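Long-range contacts in UL18 protein (Human herpesvirus 5, PDB 3D2U), which mimics an MHC class I molecule and engages the host inhibitory receptor LILRB1, modulating natural killer cell activity during infection: residues L3-T8 / L19-I24; L96-E101 / E115-D120. The protein carries 4 engineered substitutions. All blocks are in the same frame, centred on the assembly; numbering follows the deposited sequence.

Overall arrangement
Contacts 1 and 2 are two beta hairpins of one seven-stranded antiparallel sheet, the floor of the MHC class I-like alpha1/alpha2 platform. Contact 1 pairs strands 2-11 and 17-25 and closes first along the chain; contact 2, strands 95-104 and 110-119, follows in series, with helices 51-58 and 62-88 in between. Their centres lie about 10 Å apart because strands 2-11 and 95-104 are neighbours at the middle of the sheet. Side chains probably tie this seam as well: Tyr7 OH lies 2.5 Å from His100 NE2. The face bearing these rings looks into the peptide groove, so both hairpins help build the floor on which the bound peptide rests.

Contact 1. Residues L3-T8 / L19-I24; sequences LRYGYT and LTVVGI
Leu19 folds its CD1 over the backbone of Thr8, 3.4 Å from Thr8 O, and also touches Tyr7 CB. CG sits anti to the backbone N (chi1 176°), beside the carbonyl carbon, which helps carry this branch toward the partner strand. Thr20 and Thr8 form a hydrogen-bonded pair joined by two backbone bonds; a water bridges Thr8 OG1 and Thr20 O. On the other face Val21 lies alongside Tyr7, pointing the same way: CB is 3.7 Å from Tyr7 CD2, and CG2 makes a CH-pi contact over one ring face, toward its rim, 4.2 Å from the centroid. The Tyr7 hydroxyl turns to His100 on the neighbouring strand. Val22 pairs with Gly6, whose backbone N donates to Val22 O at 2.8 Å; with no side chain there, Val22 CG2 lies over the bare glycine backbone. Gly23 sets its CA over the Tyr5 ring, 3.6 Å from CD1, a CH-pi contact that leaves the ring lying across the partner backbone. Tyr5 OH reaches the bound peptide's backbone. Ile24 is joined to Arg4 by two backbone bonds, and its CD1 lies over a face of the guanidinium, 3.7 Å from NH2. The Arg4 chain bends at chi3 (83°), turning that flat group back beside Ile24. The chemistry thus divides by face: tyrosines backed by valine and glycine present their hydroxyls to the groove side, while Arg4, Ile24 and the threonines form the underside, where another protein's chain packs on Thr8, Val22 and Ile24.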
# COMPACT_ATOMS: atom_id res chain seq x y z
N LEU A 3 -11.93 19.07 6.95
CA LEU A 3 -11.38 18.94 8.29
C LEU A 3 -11.79 17.55 8.75
O LEU A 3 -12.98 17.25 8.89
CB LEU A 3 -11.97 20.02 9.20
CG LEU A 3 -11.47 20.07 10.65
CD1 LEU A 3 -9.96 19.98 10.69
CD2 LEU A 3 -11.97 21.35 11.31
N ARG A 4 -10.80 16.68 8.94
CA ARG A 4 -11.04 15.30 9.35
C ARG A 4 -10.32 14.93 10.63
O ARG A 4 -9.18 15.34 10.85
CB ARG A 4 -10.59 14.35 8.22
CG ARG A 4 -10.63 12.87 8.59
CD ARG A 4 -10.50 11.91 7.37
NE ARG A 4 -9.13 11.65 6.91
CZ ARG A 4 -8.44 12.42 6.06
NH1 ARG A 4 -8.98 13.54 5.57
NH2 ARG A 4 -7.22 12.07 5.68
N TYR A 5 -10.99 14.16 11.48
CA TYR A 5 -10.38 13.69 12.72
C TYR A 5 -10.40 12.17 12.74
O TYR A 5 -11.42 11.54 12.46
CB TYR A 5 -11.11 14.26 13.93
CG TYR A 5 -10.68 15.67 14.27
CD1 TYR A 5 -9.59 15.91 15.11
CD2 TYR A 5 -11.33 16.77 13.72
CE1 TYR A 5 -9.17 17.20 15.40
CE2 TYR A 5 -10.92 18.07 14.00
CZ TYR A 5 -9.84 18.28 14.83
OH TYR A 5 -9.43 19.56 15.10
N GLY A 6 -9.26 11.57 13.04
CA GLY A 6 -9.19 10.12 13.08
C GLY A 6 -8.88 9.66 14.50
O GLY A 6 -7.94 10.16 15.12
N TYR A 7 -9.68 8.73 15.01
CA TYR A 7 -9.47 8.21 16.36
C TYR A 7 -9.16 6.72 16.34
O TYR A 7 -9.93 5.91 15.80
CB TYR A 7 -10.71 8.41 17.23
CG TYR A 7 -11.28 9.81 17.30
CD1 TYR A 7 -11.90 10.39 16.18
CD2 TYR A 7 -11.27 10.53 18.49
CE1 TYR A 7 -12.51 11.64 16.27
CE2 TYR A 7 -11.88 11.79 18.59
CZ TYR A 7 -12.50 12.34 17.47
OH TYR A 7 -13.13 13.56 17.57
N THR A 8 -8.02 6.35 16.92
CA THR A 8 -7.64 4.95 16.99
C THR A 8 -7.51 4.58 18.46
O THR A 8 -6.60 5.04 19.16
CB THR A 8 -6.29 4.67 16.28
OG1 THR A 8 -6.38 5.06 14.90
CG2 THR A 8 -5.96 3.20 16.37
N LEU A 19 -5.10 5.68 22.90
CA LEU A 19 -5.93 6.45 21.99
C LEU A 19 -4.99 7.45 21.35
O LEU A 19 -4.20 8.10 22.03
CB LEU A 19 -7.06 7.21 22.70
CG LEU A 19 -7.88 8.13 21.77
CD1 LEU A 19 -8.62 7.32 20.68
CD2 LEU A 19 -8.87 8.91 22.60
N THR A 20 -5.04 7.53 20.03
CA THR A 20 -4.25 8.51 19.32
C THR A 20 -5.27 9.12 18.38
O THR A 20 -5.90 8.41 17.60
CB THR A 20 -3.05 7.89 18.52
OG1 THR A 20 -3.53 7.09 17.44
CG2 THR A 20 -2.17 7.04 19.42
N VAL A 21 -5.50 10.41 18.49
CA VAL A 21 -6.41 11.03 17.57
C VAL A 21 -5.63 12.09 16.79
O VAL A 21 -4.79 12.80 17.34
CB VAL A 21 -7.74 11.54 18.28
CG1 VAL A 21 -7.63 11.48 19.80
CG2 VAL A 21 -8.12 12.92 17.80
N VAL A 22 -5.85 12.10 15.48
CA VAL A 22 -5.17 13.01 14.57
C VAL A 22 -6.18 13.87 13.83
O VAL A 22 -7.24 13.40 13.42
CB VAL A 22 -4.32 12.24 13.51
CG1 VAL A 22 -3.38 11.26 14.19
CG2 VAL A 22 -5.23 11.51 12.50
N GLY A 23 -5.83 15.15 13.68
CA GLY A 23 -6.68 16.06 12.94
C GLY A 23 -5.98 16.29 11.62
O GLY A 23 -4.75 16.45 11.58
N ILE A 24 -6.74 16.29 10.53
CA ILE A 24 -6.17 16.47 9.21
C ILE A 24 -6.99 17.52 8.45
O ILE A 24 -8.22 17.43 8.39
CB ILE A 24 -6.15 15.10 8.49
CG1 ILE A 24 -5.31 14.12 9.31
CG2 ILE A 24 -5.55 15.22 7.09
CD1 ILE A 24 -5.47 12.67 8.92
O HOH W 1 -8.29 16.45 5.10
O HOH W 2 -5.76 7.85 14.75

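Contact 2. Residues L96-E101 / E115-D120. With NAG (2-acetamido-2-deoxy-beta-D-glucopyranose), chain N.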
# COMPACT_ATOMS: atom_id res chain seq x y z
N LEU A 96 -10.83 0.06 18.01
CA LEU A 96 -11.99 0.80 17.52
C LEU A 96 -11.38 1.99 16.81
O LEU A 96 -10.54 2.70 17.36
CB LEU A 96 -12.89 1.27 18.67
CG LEU A 96 -14.10 2.13 18.27
CD1 LEU A 96 -15.08 1.31 17.44
CD2 LEU A 96 -14.78 2.67 19.52
N THR A 97 -11.77 2.19 15.55
CA THR A 97 -11.28 3.29 14.75
C THR A 97 -12.50 4.07 14.32
O THR A 97 -13.40 3.50 13.72
CB THR A 97 -10.60 2.82 13.46
OG1 THR A 97 -11.47 1.89 12.78
CG2 THR A 97 -9.27 2.16 13.76
N TRP A 98 -12.55 5.35 14.66
CA TRP A 98 -13.70 6.15 14.26
C TRP A 98 -13.23 7.49 13.73
O TRP A 98 -12.11 7.93 14.00
CB TRP A 98 -14.73 6.28 15.39
CG TRP A 98 -14.37 7.11 16.58
CD1 TRP A 98 -14.84 8.37 16.86
CD2 TRP A 98 -13.58 6.72 17.71
NE1 TRP A 98 -14.38 8.78 18.09
CE2 TRP A 98 -13.62 7.79 18.64
CE3 TRP A 98 -12.84 5.57 18.03
CZ2 TRP A 98 -12.95 7.74 19.87
CZ3 TRP A 98 -12.17 5.53 19.26
CH2 TRP A 98 -12.24 6.60 20.16
N THR A 99 -14.09 8.14 12.95
CA THR A 99 -13.71 9.39 12.33
C THR A 99 -14.89 10.28 11.98
O THR A 99 -16.01 9.82 11.82
CB THR A 99 -12.95 9.06 11.03
OG1 THR A 99 -12.48 10.27 10.43
CG2 THR A 99 -13.86 8.30 10.05
N HIS A 100 -14.63 11.58 11.91
CA HIS A 100 -15.66 12.52 11.50
C HIS A 100 -15.02 13.52 10.54
O HIS A 100 -13.86 13.90 10.67
CB HIS A 100 -16.38 13.19 12.68
CG HIS A 100 -15.49 13.74 13.75
ND1 HIS A 100 -14.71 14.86 13.58
CD2 HIS A 100 -15.32 13.36 15.04
CE1 HIS A 100 -14.10 15.15 14.72
NE2 HIS A 100 -14.46 14.26 15.63
N GLU A 101 -15.81 13.88 9.54
CA GLU A 101 -15.37 14.75 8.47
C GLU A 101 -16.32 15.88 8.17
O GLU A 101 -17.55 15.73 8.22
CB GLU A 101 -15.16 13.91 7.22
CG GLU A 101 -13.91 14.22 6.46
CD GLU A 101 -13.81 13.36 5.24
OE1 GLU A 101 -12.68 13.00 4.87
OE2 GLU A 101 -14.86 13.06 4.64
N GLU A 115 -19.64 10.64 9.83
CA GLU A 115 -19.11 10.11 11.08
C GLU A 115 -19.14 8.61 10.89
O GLU A 115 -20.13 8.06 10.40
CB GLU A 115 -19.92 10.52 12.31
CG GLU A 115 -19.24 10.03 13.62
CD GLU A 115 -19.59 10.84 14.86
OE1 GLU A 115 -19.90 10.22 15.90
OE2 GLU A 115 -19.55 12.09 14.81
N GLY A 116 -18.04 7.94 11.24
CA GLY A 116 -17.98 6.51 11.06
C GLY A 116 -17.16 5.75 12.09
O GLY A 116 -16.15 6.24 12.59
N PHE A 117 -17.61 4.53 12.38
CA PHE A 117 -16.94 3.66 13.33
C PHE A 117 -16.65 2.31 12.69
O PHE A 117 -17.42 1.81 11.88
CB PHE A 117 -17.80 3.39 14.57
CG PHE A 117 -18.09 4.61 15.38
CD1 PHE A 117 -18.94 5.59 14.91
CD2 PHE A 117 -17.50 4.77 16.63
CE1 PHE A 117 -19.19 6.73 15.66
CE2 PHE A 117 -17.74 5.90 17.38
CZ PHE A 117 -18.59 6.89 16.90
N GLY A 118 -15.54 1.73 13.11
CA GLY A 118 -15.15 0.43 12.63
C GLY A 118 -14.46 -0.29 13.76
O GLY A 118 -13.67 0.31 14.49
N TRP A 119 -14.78 -1.57 13.96
CA TRP A 119 -14.11 -2.33 14.99
C TRP A 119 -13.39 -3.48 14.32
O TRP A 119 -13.93 -4.13 13.42
CB TRP A 119 -15.09 -2.84 16.06
CG TRP A 119 -14.41 -2.96 17.39
CD1 TRP A 119 -13.88 -1.95 18.14
CD2 TRP A 119 -14.10 -4.17 18.08
NE1 TRP A 119 -13.25 -2.45 19.25
CE2 TRP A 119 -13.38 -3.82 19.24
CE3 TRP A 119 -14.36 -5.51 17.83
CZ2 TRP A 119 -12.91 -4.76 20.15
CZ3 TRP A 119 -13.90 -6.44 18.72
CH2 TRP A 119 -13.18 -6.06 19.88
N ASP A 120 -12.16 -3.73 14.76
CA ASP A 120 -11.34 -4.78 14.19
C ASP A 120 -11.36 -4.70 12.66
O ASP A 120 -11.46 -5.71 11.98
CB ASP A 120 -11.82 -6.15 14.65
CG ASP A 120 -10.90 -7.26 14.23
OD1 ASP A 120 -9.72 -6.98 13.95
OD2 ASP A 120 -11.35 -8.42 14.20
C1 NAG N . -15.43 14.90 2.39
C2 NAG N . -16.44 13.99 1.73
C3 NAG N . -15.59 12.89 1.21
C4 NAG N . -14.65 13.41 0.16
C5 NAG N . -13.81 14.60 0.67
C6 NAG N . -13.05 15.35 -0.43
C7 NAG N . -18.17 14.26 3.38
C8 NAG N . -17.79 14.55 4.82
N2 NAG N . -17.38 13.46 2.69
O1 NAG N . -16.05 15.82 3.20
O3 NAG N . -16.37 11.82 0.68
O4 NAG N . -13.79 12.34 -0.07
O5 NAG N . -14.65 15.55 1.37
O6 NAG N . -11.71 14.88 -0.51
O7 NAG N . -19.17 14.76 2.89
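Trp98 sets its CB over Phe117, its partner in a non-hydrogen-bonded antiparallel pair. This CB lies 3.1 Å from Gly116 O and over one face of the phenyl ring, 3.7 Å from the centroid, a CH-pi contact displaced toward the rim near CD2. With chi1 at 70°, CG is held between the backbone N and the carbonyl carbon, and from there it meets Phe117 CE2 at 3.7 Å. CD1 lies above the rim of the phenyl, 3.8 Å from Phe117 CE2. The five-membered ring and the phenyl are nearly parallel, at 4°, but slid so far apart that they barely overlap; the benzo end leads away from strand 115-119, the side chain reaching Thr77, and Tyr7 stacks on the indole from the side away from Phe117. Leu96 meets the phenyl at its edge with CD1, while Leu96 CB lies in the plane of the Trp119 indole at the edge, 3.4 Å from Trp119 CD1. Beneath these rings, Gly116 shares a pair of backbone hydrogen bonds with Thr99, and Gly118 a pair with Thr97, of which Thr97 N to Gly118 O is almost straight at 176°. Glu115 turns its carboxylate to Gln166. Glu101 OE2 lies 3.0 Å from NAG C1, beside a glycan attached to the protein. Strand 96-101 thus lies between strands 2-11 and 115-119, the latter bordered by strand 122-127; helix 62-88 covers Leu96, Trp98 and Trp119.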